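PDB 6ZPV: MgGH51 from Meripilus giganteus, which hydrolyses terminal alpha-L-arabinofuranosyl linkages as a family GH51 glycosidase, probably releasing arabinose from plant cell-wall polysaccharides. Local coordinates for residues E273-F278 against N317-D322; T122-S127 against A186-N191; G357-R362 against A381-W386. All blocks are in the same frame, centred on the assembly; numbering follows the deposited sequence.

In the fold
Interactions 1 and 3 are buried contacts of the catalytic barrel, whereas interaction 2 is only partly buried and lies in the beta sandwich, about 42 Å from interaction 3 and about 24 Å from interaction 1 between nearest atoms. Interaction 1 joins two helices on the outside of the barrel through aliphatic and aromatic carbon alone. Interaction 3 joins the start of another barrel helix to the loop after strand 378-381, and mixes ring packing with a bond to a tyrosine hydroxyl. Interaction 2 pairs two loops through a glutamine amide, a serine hydroxyl and water. None of the three contacts shares a helix or strand with another.

Interaction 1: residues E273-F278 against N317-D322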
loop_
_atom_site.group_PDB
_atom_site.type_symbol
_atom_site.label_atom_id
_atom_site.label_comp_id
_atom_site.label_asym_id
_atom_site.label_seq_id
_atom_site.Cartn_x
_atom_site.Cartn_y
_atom_site.Cartn_z
ATOM N N GLU A 273 -5.027 -6.365 10.339
ATOM C CA GLU A 273 -5.052 -4.915 10.070
ATOM C C GLU A 273 -5.427 -4.645 8.616
ATOM O O GLU A 273 -6.220 -3.731 8.322
ATOM C CB GLU A 273 -3.744 -4.259 10.448
ATOM C CG GLU A 273 -3.412 -4.280 11.952
ATOM C CD GLU A 273 -2.884 -5.571 12.524
ATOM O OE1 GLU A 273 -2.339 -6.363 11.705
ATOM O OE2 GLU A 273 -2.957 -5.776 13.740
ATOM N N TYR A 274 -4.887 -5.441 7.688
ATOM C CA TYR A 274 -5.300 -5.332 6.274
ATOM C C TYR A 274 -6.818 -5.545 6.150
ATOM O O TYR A 274 -7.507 -4.731 5.532
ATOM C CB TYR A 274 -4.516 -6.350 5.410
ATOM C CG TYR A 274 -3.092 -6.045 5.078
ATOM C CD1 TYR A 274 -2.785 -5.003 4.213
ATOM C CD2 TYR A 274 -2.037 -6.838 5.520
ATOM C CE1 TYR A 274 -1.485 -4.762 3.772
ATOM C CE2 TYR A 274 -0.736 -6.589 5.121
ATOM C CZ TYR A 274 -0.455 -5.550 4.251
ATOM O OH TYR A 274 0.811 -5.308 3.760
ATOM N N LEU A 275 -7.291 -6.664 6.681
ATOM C CA LEU A 275 -8.699 -7.005 6.505
ATOM C C LEU A 275 -9.640 -5.966 7.119
ATOM O O LEU A 275 -10.663 -5.625 6.488
ATOM C CB LEU A 275 -8.981 -8.397 7.097
ATOM C CG LEU A 275 -8.241 -9.552 6.427
ATOM C CD1 LEU A 275 -8.345 -10.818 7.244
ATOM C CD2 LEU A 275 -8.766 -9.775 5.017
ATOM N N GLN A 276 -9.272 -5.423 8.269
ATOM C CA GLN A 276 -10.096 -4.382 8.907
ATOM C C GLN A 276 -10.129 -3.141 7.999
ATOM O O GLN A 276 -11.182 -2.486 7.894
ATOM C CB GLN A 276 -9.576 -4.048 10.308
ATOM C CG GLN A 276 -10.501 -3.132 11.065
ATOM C CD GLN A 276 -11.894 -3.727 11.242
ATOM O OE1 GLN A 276 -12.024 -4.756 11.940
ATOM N NE2 GLN A 276 -12.932 -3.077 10.715
ATOM N N PHE A 277 -9.011 -2.786 7.385
ATOM C CA PHE A 277 -8.996 -1.628 6.472
ATOM C C PHE A 277 -9.926 -1.857 5.286
ATOM O O PHE A 277 -10.641 -0.935 4.857
ATOM C CB PHE A 277 -7.566 -1.403 5.976
ATOM C CG PHE A 277 -7.410 -0.231 5.048
ATOM C CD1 PHE A 277 -7.841 1.035 5.432
ATOM C CD2 PHE A 277 -6.755 -0.365 3.842
ATOM C CE1 PHE A 277 -7.692 2.123 4.593
ATOM C CE2 PHE A 277 -6.573 0.739 3.026
ATOM C CZ PHE A 277 -6.986 1.965 3.416
ATOM N N PHE A 278 -9.976 -3.093 4.775
ATOM C CA PHE A 278 -10.897 -3.402 3.670
ATOM C C PHE A 278 -12.362 -3.198 4.114
ATOM O O PHE A 278 -13.158 -2.549 3.393
ATOM C CB PHE A 278 -10.665 -4.815 3.133
ATOM C CG PHE A 278 -9.240 -5.139 2.789
ATOM C CD1 PHE A 278 -8.303 -4.153 2.493
ATOM C CD2 PHE A 278 -8.797 -6.443 2.828
ATOM C CE1 PHE A 278 -6.981 -4.480 2.255
ATOM C CE2 PHE A 278 -7.469 -6.763 2.587
ATOM C CZ PHE A 278 -6.557 -5.781 2.355
ATOM N N ASN A 317 -8.337 -19.704 5.772
ATOM C CA ASN A 317 -9.288 -19.957 6.873
ATOM C C ASN A 317 -9.301 -18.813 7.872
ATOM O O ASN A 317 -10.351 -18.496 8.428
ATOM C CB ASN A 317 -8.981 -21.294 7.569
ATOM C CG ASN A 317 -9.569 -22.489 6.835
ATOM O OD1 ASN A 317 -10.568 -22.306 6.129
ATOM N ND2 ASN A 317 -8.942 -23.655 7.056
ATOM N N PHE A 318 -8.176 -18.174 8.146
ATOM C CA PHE A 318 -8.171 -17.006 9.022
ATOM C C PHE A 318 -9.164 -15.974 8.464
ATOM O O PHE A 318 -9.880 -15.310 9.247
ATOM C CB PHE A 318 -6.775 -16.400 9.165
ATOM C CG PHE A 318 -6.757 -15.223 10.110
ATOM C CD1 PHE A 318 -6.700 -15.419 11.474
ATOM C CD2 PHE A 318 -6.860 -13.908 9.643
ATOM C CE1 PHE A 318 -6.680 -14.374 12.364
ATOM C CE2 PHE A 318 -6.824 -12.841 10.542
ATOM C CZ PHE A 318 -6.742 -13.085 11.899
ATOM N N VAL A 319 -9.165 -15.742 7.163
ATOM C CA VAL A 319 -9.995 -14.710 6.508
ATOM C C VAL A 319 -11.467 -15.093 6.561
ATOM O O VAL A 319 -12.319 -14.244 6.916
ATOM C CB VAL A 319 -9.512 -14.433 5.079
ATOM C CG1 VAL A 319 -10.330 -13.299 4.499
ATOM C CG2 VAL A 319 -8.027 -14.117 5.012
ATOM N N ILE A 320 -11.806 -16.337 6.142
ATOM C CA ILE A 320 -13.209 -16.704 5.809
ATOM C C ILE A 320 -13.765 -17.893 6.581
ATOM O O ILE A 320 -14.962 -18.167 6.448
ATOM C CB ILE A 320 -13.389 -16.970 4.311
ATOM C CG1 ILE A 320 -12.685 -18.254 3.836
ATOM C CG2 ILE A 320 -13.004 -15.772 3.495
ATOM C CD1 ILE A 320 -12.997 -18.581 2.410
ATOM N N GLY A 321 -12.931 -18.639 7.293
ATOM C CA GLY A 321 -13.440 -19.931 7.803
ATOM C C GLY A 321 -14.430 -19.752 8.928
ATOM O O GLY A 321 -14.407 -18.750 9.643
ATOM N N ASP A 322 -15.240 -20.768 9.130
ATOM C CA ASP A 322 -16.122 -20.875 10.312
ATOM C C ASP A 322 -15.241 -21.076 11.527
ATOM O O ASP A 322 -14.476 -22.042 11.561
ATOM C CB ASP A 322 -17.031 -22.054 10.066
ATOM C CG ASP A 322 -18.011 -22.380 11.180
ATOM O OD1 ASP A 322 -17.855 -21.879 12.297
ATOM O OD2 ASP A 322 -18.942 -23.153 10.900
#
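The helical segments 273-278 and 317-320 come closest at Leu-275 and Val-319, whose CA atoms stand 7.8 Å apart, and side chains alone close the remaining distance. Leu-275 is the one residue of its segment that reaches across, and its two methyls divide the work. CD2 meets Val-319 CG1 at 3.9 Å, while CD1 lies 4.0 Å from Val-319 CG2, so both branches of the valine are used. The same CD1 also approaches the ring of Phe-318 at its edge, close to the ring plane, with 4.2 Å to CE2 and an equal distance to CD2. The methyl therefore faces the middle of one ring bond and does not sit on the aromatic face. Phe-318 holds CG anti to its backbone N (chi1 -178°), which swings the ring out of its own helix toward the other one, although its CB is not directed there. All three residues are buried, and the contact is wholly apolar. Just beyond it the second helix stops: Gly-321 is the first residue with non-helical backbone angles, yet its N still bonds to Asn-317 O at 2.8 Å.

In the (beta/alpha)8 barrel, helix 271-281 leads into strand 284-289 and helix 306-320 follows that strand, so the contact joins consecutive helices of the outer layer. Val-319 also rests on Met-287 of the intervening strand, and Leu-275 on Phe-341. The ring of Phe-318 also touches Leu-271 and Leu-272 of helix 271-281 and Pro-328 and Leu-331 of helix 327-334.

Interaction 2: residues T122-S127 against A186-N191; sequences TSSSFS and AGQTIN
Ser-124 OG donates to Gln-188 OE1 at 2.7 Å, the one direct hydrogen bond between segments 122-127 and 186-191. The hydroxyl approaches from the side of the carbonyl, at a C=O...donor angle of 118°, and stands somewhat out of the carbonyl plane. The amide and the methylene before it lie against Phe-126: CD of Gln-188 is 3.6 Å from Phe-126 CB, and CG of Gln-188 is 3.9 Å from Phe-126 CD1, with the ring and amide planes inclined to each other. A bend in the glutamine chain (chi2 -68°) folds its amide over toward the serine. On the nitrogen side, water 2 bridges the segments, donating to Ser-125 OG at 2.7 Å and accepting a weak bond from Gln-188 NE2.

Both segments belong to the sandwich of two five-stranded antiparallel sheets, probably a carbohydrate-binding-module-like jelly roll. Residues 122-126 lie in the passage from strand 112-119 of one sheet to strand 127-136 of the other, and 186-188 lead into strand 189-198, which pairs with 112-119. Shortening Gln-188 to an alanine would probably leave Ser-124 OG without its acceptor and strip the amide from against Phe-126 CB.

The serine itself is set by an ST turn, its OG accepting from Phe-126 N at 3.1 Å in a nearly straight bond (166°). Further out, backbone bonds tie Ser-124 and Phe-126 to Gly-151 and Gln-188 to Val-86, Phe-126 packs on Ile-149, and Ser-125 OG also bonds to a sulfate ion, probably from the crystallisation liquor.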
loop_
_atom_site.group_PDB
_atom_site.type_symbol
_atom_site.label_atom_id
_atom_site.label_comp_id
_atom_site.label_asym_id
_atom_site.label_seq_id
_atom_site.Cartn_x
_atom_site.Cartn_y
_atom_site.Cartn_z
ATOM N N THR A 122 19.461 -6.042 37.094
ATOM C CA THR A 122 19.955 -6.243 38.460
ATOM C C THR A 122 19.154 -5.332 39.369
ATOM O O THR A 122 19.131 -4.113 39.174
ATOM C CB THR A 122 21.458 -5.962 38.546
ATOM O OG1 THR A 122 22.194 -6.680 37.575
ATOM C CG2 THR A 122 21.999 -6.223 39.923
ATOM N N SER A 123 18.494 -5.903 40.345
ATOM C CA SER A 123 17.702 -5.122 41.294
ATOM C C SER A 123 18.546 -3.999 41.911
ATOM O O SER A 123 19.692 -4.240 42.296
ATOM C CB SER A 123 17.186 -6.012 42.412
ATOM O OG SER A 123 16.269 -5.354 43.272
ATOM N N SER A 124 17.961 -2.849 42.046
ATOM C CA SER A 124 18.622 -1.675 42.630
ATOM C C SER A 124 17.665 -0.861 43.479
ATOM O O SER A 124 16.456 -1.059 43.407
ATOM C CB SER A 124 19.261 -0.771 41.573
ATOM O OG SER A 124 18.238 0.081 41.052
ATOM N N SER A 125 18.236 0.072 44.207
ATOM C CA SER A 125 17.411 1.003 45.033
ATOM C C SER A 125 16.918 2.216 44.227
ATOM O O SER A 125 16.313 3.128 44.821
ATOM C CB SER A 125 18.182 1.486 46.208
ATOM O OG SER A 125 19.356 2.187 45.785
ATOM N N PHE A 126 17.013 2.209 42.908
ATOM C CA PHE A 126 16.503 3.360 42.123
ATOM C C PHE A 126 15.074 3.643 42.523
ATOM O O PHE A 126 14.208 2.759 42.566
ATOM C CB PHE A 126 16.567 3.065 40.612
ATOM C CG PHE A 126 16.031 4.217 39.806
ATOM C CD1 PHE A 126 16.824 5.337 39.587
ATOM C CD2 PHE A 126 14.746 4.235 39.325
ATOM C CE1 PHE A 126 16.314 6.433 38.910
ATOM C CE2 PHE A 126 14.241 5.314 38.615
ATOM C CZ PHE A 126 15.031 6.416 38.417
ATOM N N SER A 127 14.753 4.929 42.587
ATOM C CA SER A 127 13.360 5.392 42.771
ATOM C C SER A 127 13.219 6.738 42.072
ATOM O O SER A 127 13.932 7.695 42.410
ATOM C CB SER A 127 13.009 5.525 44.216
ATOM O OG SER A 127 11.713 5.984 44.456
ATOM N N ALA A 186 22.063 7.822 38.387
ATOM C CA ALA A 186 23.503 7.652 38.144
ATOM C C ALA A 186 23.882 6.191 38.473
ATOM O O ALA A 186 23.534 5.695 39.544
ATOM C CB ALA A 186 24.273 8.641 38.969
ATOM N N GLY A 187 24.620 5.561 37.561
ATOM C CA GLY A 187 25.033 4.171 37.771
ATOM C C GLY A 187 23.993 3.111 37.435
ATOM O O GLY A 187 24.300 1.920 37.600
ATOM N N GLN A 188 22.808 3.474 36.983
ATOM C CA GLN A 188 21.756 2.469 36.725
ATOM C C GLN A 188 21.880 1.860 35.333
ATOM O O GLN A 188 22.290 2.576 34.396
ATOM C CB GLN A 188 20.363 3.087 36.882
ATOM C CG GLN A 188 20.075 3.621 38.273
ATOM C CD GLN A 188 19.948 2.587 39.358
ATOM O OE1 GLN A 188 19.466 1.477 39.068
ATOM N NE2 GLN A 188 20.267 2.990 40.570
ATOM N N THR A 189 21.375 0.642 35.181
ATOM C CA THR A 189 21.156 0.024 33.851
ATOM C C THR A 189 19.708 -0.473 33.776
ATOM O O THR A 189 19.215 -1.091 34.746
ATOM C CB THR A 189 22.100 -1.132 33.581
ATOM O OG1 THR A 189 23.430 -0.663 33.584
ATOM C CG2 THR A 189 21.810 -1.822 32.266
ATOM N N ILE A 190 19.015 -0.136 32.701
ATOM C CA ILE A 190 17.650 -0.605 32.450
ATOM C C ILE A 190 17.635 -1.246 31.058
ATOM O O ILE A 190 18.236 -0.697 30.104
ATOM C CB ILE A 190 16.621 0.559 32.500
ATOM C CG1 ILE A 190 16.705 1.312 33.842
ATOM C CG2 ILE A 190 15.232 0.016 32.259
ATOM C CD1 ILE A 190 15.887 2.578 33.886
ATOM N N ASN A 191 16.967 -2.387 30.924
ATOM C CA ASN A 191 16.735 -3.018 29.613
ATOM C C ASN A 191 15.315 -2.624 29.148
ATOM O O ASN A 191 14.348 -2.705 29.933
ATOM C CB ASN A 191 16.842 -4.523 29.630
ATOM C CG ASN A 191 18.244 -5.085 29.817
ATOM O OD1 ASN A 191 19.177 -4.335 30.113
ATOM N ND2 ASN A 191 18.368 -6.419 29.665
HETATM O O HOH W 1 19.888 -3.116 36.569
HETATM O O HOH W 2 20.438 2.751 43.404
#

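Interaction 3: residues G357-R362 against A381-W386; sequences GSYPYR and ATTNAW. With NAG (2-acetamido-2-deoxy-beta-D-glucopyranose), chain B; NAG (2-acetamido-2-deoxy-beta-D-glucopyranose), chain C.
The ring of Tyr-359 meets Ala-381 CB at its edge, near the ring plane, with 4.3 Å from CE2 to that methyl. Thr-383 comes in obliquely, its CG2 only 3.4 Å from Tyr-359 CD2, and the guanidinium carbon of Arg-362 lies in plane at the ring edge. Farther along the second segment, Trp-386 has one face covered by sugar: C3 of NAG (chain B) sits 3.6 Å above the centre of the indole, and O4, which carries NAG (chain C), also lies over that face. This glycan probably springs from Asn-421.

A first torsion of -165° turns the Tyr-359 ring away from its own backbone N and sends the hydroxyl to the chain at Thr-382, whose N donates to OH at 3.1 Å in a bent bond (139°). The hydroxyl is also hydrogen-bonded to Val-348 O. These links lie within a beta-alpha-beta unit of the (beta/alpha)8 barrel, where strand 345-348, helix 359-373 and strand 378-381 follow in turn; the start of the helix is thereby joined to the C-terminal end of the next strand.

Asp-352 connects the two sides a second time, holding Thr-382 OG1 with one carboxylate oxygen and forming a salt bridge to Arg-362 NH1 with the other. The guanidinium is steadied in turn by Ser-358, whose OG accepts from Arg-362 NE at 2.8 Å, almost in the guanidinium plane.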
loop_
_atom_site.group_PDB
_atom_site.type_symbol
_atom_site.label_atom_id
_atom_site.label_comp_id
_atom_site.label_asym_id
_atom_site.label_seq_id
_atom_site.Cartn_x
_atom_site.Cartn_y
_atom_site.Cartn_z
ATOM N N GLY A 357 9.660 -22.962 -14.913
ATOM C CA GLY A 357 9.983 -24.397 -14.937
ATOM C C GLY A 357 9.317 -25.168 -13.842
ATOM O O GLY A 357 8.923 -26.326 -14.094
ATOM N N SER A 358 9.116 -24.585 -12.684
ATOM C CA SER A 358 8.437 -25.252 -11.548
ATOM C C SER A 358 6.991 -24.823 -11.369
ATOM O O SER A 358 6.259 -25.522 -10.667
ATOM C CB SER A 358 9.224 -25.005 -10.284
ATOM O OG SER A 358 9.173 -23.624 -9.973
ATOM N N TYR A 359 6.601 -23.678 -11.903
ATOM C CA TYR A 359 5.230 -23.220 -11.615
ATOM C C TYR A 359 4.193 -24.247 -12.028
ATOM O O TYR A 359 3.176 -24.363 -11.327
ATOM C CB TYR A 359 4.908 -21.856 -12.226
ATOM C CG TYR A 359 3.662 -21.198 -11.669
ATOM C CD1 TYR A 359 3.594 -20.783 -10.338
ATOM C CD2 TYR A 359 2.575 -20.868 -12.464
ATOM C CE1 TYR A 359 2.538 -20.067 -9.823
ATOM C CE2 TYR A 359 1.514 -20.118 -11.972
ATOM C CZ TYR A 359 1.523 -19.669 -10.667
ATOM O OH TYR A 359 0.494 -18.842 -10.239
ATOM N N PRO A 360 4.321 -25.022 -13.137
ATOM C CA PRO A 360 3.247 -25.965 -13.432
ATOM C C PRO A 360 2.897 -26.909 -12.270
ATOM O O PRO A 360 1.727 -27.074 -11.948
ATOM C CB PRO A 360 3.701 -26.632 -14.691
ATOM C CG PRO A 360 4.542 -25.580 -15.398
ATOM C CD PRO A 360 5.281 -24.903 -14.260
ATOM N N TYR A 361 3.883 -27.495 -11.605
ATOM C CA TYR A 361 3.572 -28.392 -10.487
ATOM C C TYR A 361 3.178 -27.601 -9.246
ATOM O O TYR A 361 2.394 -28.076 -8.436
ATOM C CB TYR A 361 4.656 -29.459 -10.216
ATOM C CG TYR A 361 5.963 -28.997 -9.596
ATOM C CD1 TYR A 361 6.022 -28.587 -8.275
ATOM C CD2 TYR A 361 7.152 -29.013 -10.294
ATOM C CE1 TYR A 361 7.235 -28.199 -7.693
ATOM C CE2 TYR A 361 8.352 -28.625 -9.744
ATOM C CZ TYR A 361 8.403 -28.259 -8.423
ATOM O OH TYR A 361 9.629 -27.861 -7.896
ATOM N N ARG A 362 3.783 -26.424 -9.044
ATOM C CA ARG A 362 3.421 -25.610 -7.883
ATOM C C ARG A 362 1.946 -25.126 -7.994
ATOM O O ARG A 362 1.155 -25.314 -7.042
ATOM C CB ARG A 362 4.393 -24.456 -7.665
ATOM C CG ARG A 362 5.806 -24.940 -7.382
ATOM C CD ARG A 362 6.811 -23.824 -7.095
ATOM N NE ARG A 362 7.060 -22.926 -8.227
ATOM C CZ ARG A 362 6.707 -21.655 -8.372
ATOM N NH1 ARG A 362 5.925 -21.040 -7.491
ATOM N NH2 ARG A 362 7.156 -20.971 -9.396
ATOM N N ALA A 381 -3.413 -17.043 -11.710
ATOM C CA ALA A 381 -2.079 -17.499 -12.090
ATOM C C ALA A 381 -1.175 -16.292 -12.402
ATOM O O ALA A 381 -1.657 -15.259 -12.906
ATOM C CB ALA A 381 -2.189 -18.442 -13.257
ATOM N N THR A 382 0.137 -16.498 -12.209
ATOM C CA THR A 382 1.071 -15.393 -12.324
ATOM C C THR A 382 2.142 -15.589 -13.385
ATOM O O THR A 382 2.969 -14.683 -13.605
ATOM C CB THR A 382 1.771 -15.163 -10.970
ATOM O OG1 THR A 382 2.660 -16.260 -10.801
ATOM C CG2 THR A 382 0.806 -14.990 -9.826
ATOM N N THR A 383 2.192 -16.753 -14.042
ATOM C CA THR A 383 3.028 -16.924 -15.206
ATOM C C THR A 383 2.467 -16.073 -16.381
ATOM O O THR A 383 1.327 -15.590 -16.315
ATOM C CB THR A 383 3.126 -18.409 -15.577
ATOM O OG1 THR A 383 1.871 -19.065 -15.328
ATOM C CG2 THR A 383 4.236 -19.089 -14.801
ATOM N N ASN A 384 3.267 -15.979 -17.440
ATOM C CA ASN A 384 2.758 -15.331 -18.663
ATOM C C ASN A 384 1.576 -16.152 -19.174
ATOM O O ASN A 384 1.576 -17.432 -19.089
ATOM C CB ASN A 384 3.855 -15.283 -19.732
ATOM C CG ASN A 384 5.017 -14.421 -19.321
ATOM O OD1 ASN A 384 4.850 -13.411 -18.638
ATOM N ND2 ASN A 384 6.205 -14.797 -19.778
ATOM N N ALA A 385 0.595 -15.495 -19.719
ATOM C CA ALA A 385 -0.642 -16.199 -20.063
ATOM C C ALA A 385 -0.363 -17.330 -21.028
ATOM O O ALA A 385 0.211 -17.111 -22.093
ATOM C CB ALA A 385 -1.624 -15.199 -20.618
ATOM N N TRP A 386 -0.773 -18.528 -20.639
ATOM C CA TRP A 386 -0.845 -19.731 -21.491
ATOM C C TRP A 386 0.495 -20.364 -21.830
ATOM O O TRP A 386 0.499 -21.374 -22.553
ATOM C CB TRP A 386 -1.647 -19.451 -22.790
ATOM C CG TRP A 386 -2.955 -18.821 -22.453
ATOM C CD1 TRP A 386 -3.337 -17.559 -22.763
ATOM C CD2 TRP A 386 -4.013 -19.367 -21.687
ATOM N NE1 TRP A 386 -4.554 -17.241 -22.195
ATOM C CE2 TRP A 386 -4.997 -18.361 -21.560
ATOM C CE3 TRP A 386 -4.236 -20.598 -21.082
ATOM C CZ2 TRP A 386 -6.160 -18.563 -20.840
ATOM C CZ3 TRP A 386 -5.398 -20.807 -20.378
ATOM C CH2 TRP A 386 -6.346 -19.789 -20.257
HETATM C C1 NAG B . -8.149 -18.743 -24.746
HETATM C C2 NAG B . -7.543 -20.131 -24.417
HETATM C C3 NAG B . -6.034 -20.216 -24.530
HETATM C C4 NAG B . -5.430 -19.573 -25.725
HETATM C C5 NAG B . -6.089 -18.206 -25.877
HETATM C C6 NAG B . -5.664 -17.522 -27.192
HETATM C C7 NAG B . -9.142 -21.289 -22.976
HETATM C C8 NAG B . -9.654 -21.518 -21.549
HETATM N N2 NAG B . -8.030 -20.615 -23.137
HETATM O O3 NAG B . -5.575 -21.581 -24.380
HETATM O O4 NAG B . -4.026 -19.312 -25.646
HETATM O O5 NAG B . -7.491 -18.274 -25.965
HETATM O O6 NAG B . -5.896 -18.389 -28.304
HETATM O O7 NAG B . -9.722 -21.797 -23.940
HETATM C C1 NAG C . -3.159 -20.227 -26.267
HETATM C C2 NAG C . -1.816 -19.551 -26.502
HETATM C C3 NAG C . -0.851 -20.508 -27.108
HETATM C C4 NAG C . -0.780 -21.701 -26.149
HETATM C C5 NAG C . -2.166 -22.248 -25.764
HETATM C C6 NAG C . -2.131 -23.362 -24.683
HETATM C C7 NAG C . -1.764 -17.147 -26.950
HETATM C C8 NAG C . -2.000 -16.070 -28.013
HETATM N N2 NAG C . -2.002 -18.368 -27.352
HETATM O O3 NAG C . 0.440 -19.881 -27.142
HETATM O O4 NAG C . -0.131 -22.828 -26.772
HETATM O O5 NAG C . -2.995 -21.229 -25.258
HETATM O O6 NAG C . -3.405 -23.867 -24.202
HETATM O O7 NAG C . -1.453 -16.827 -25.819
#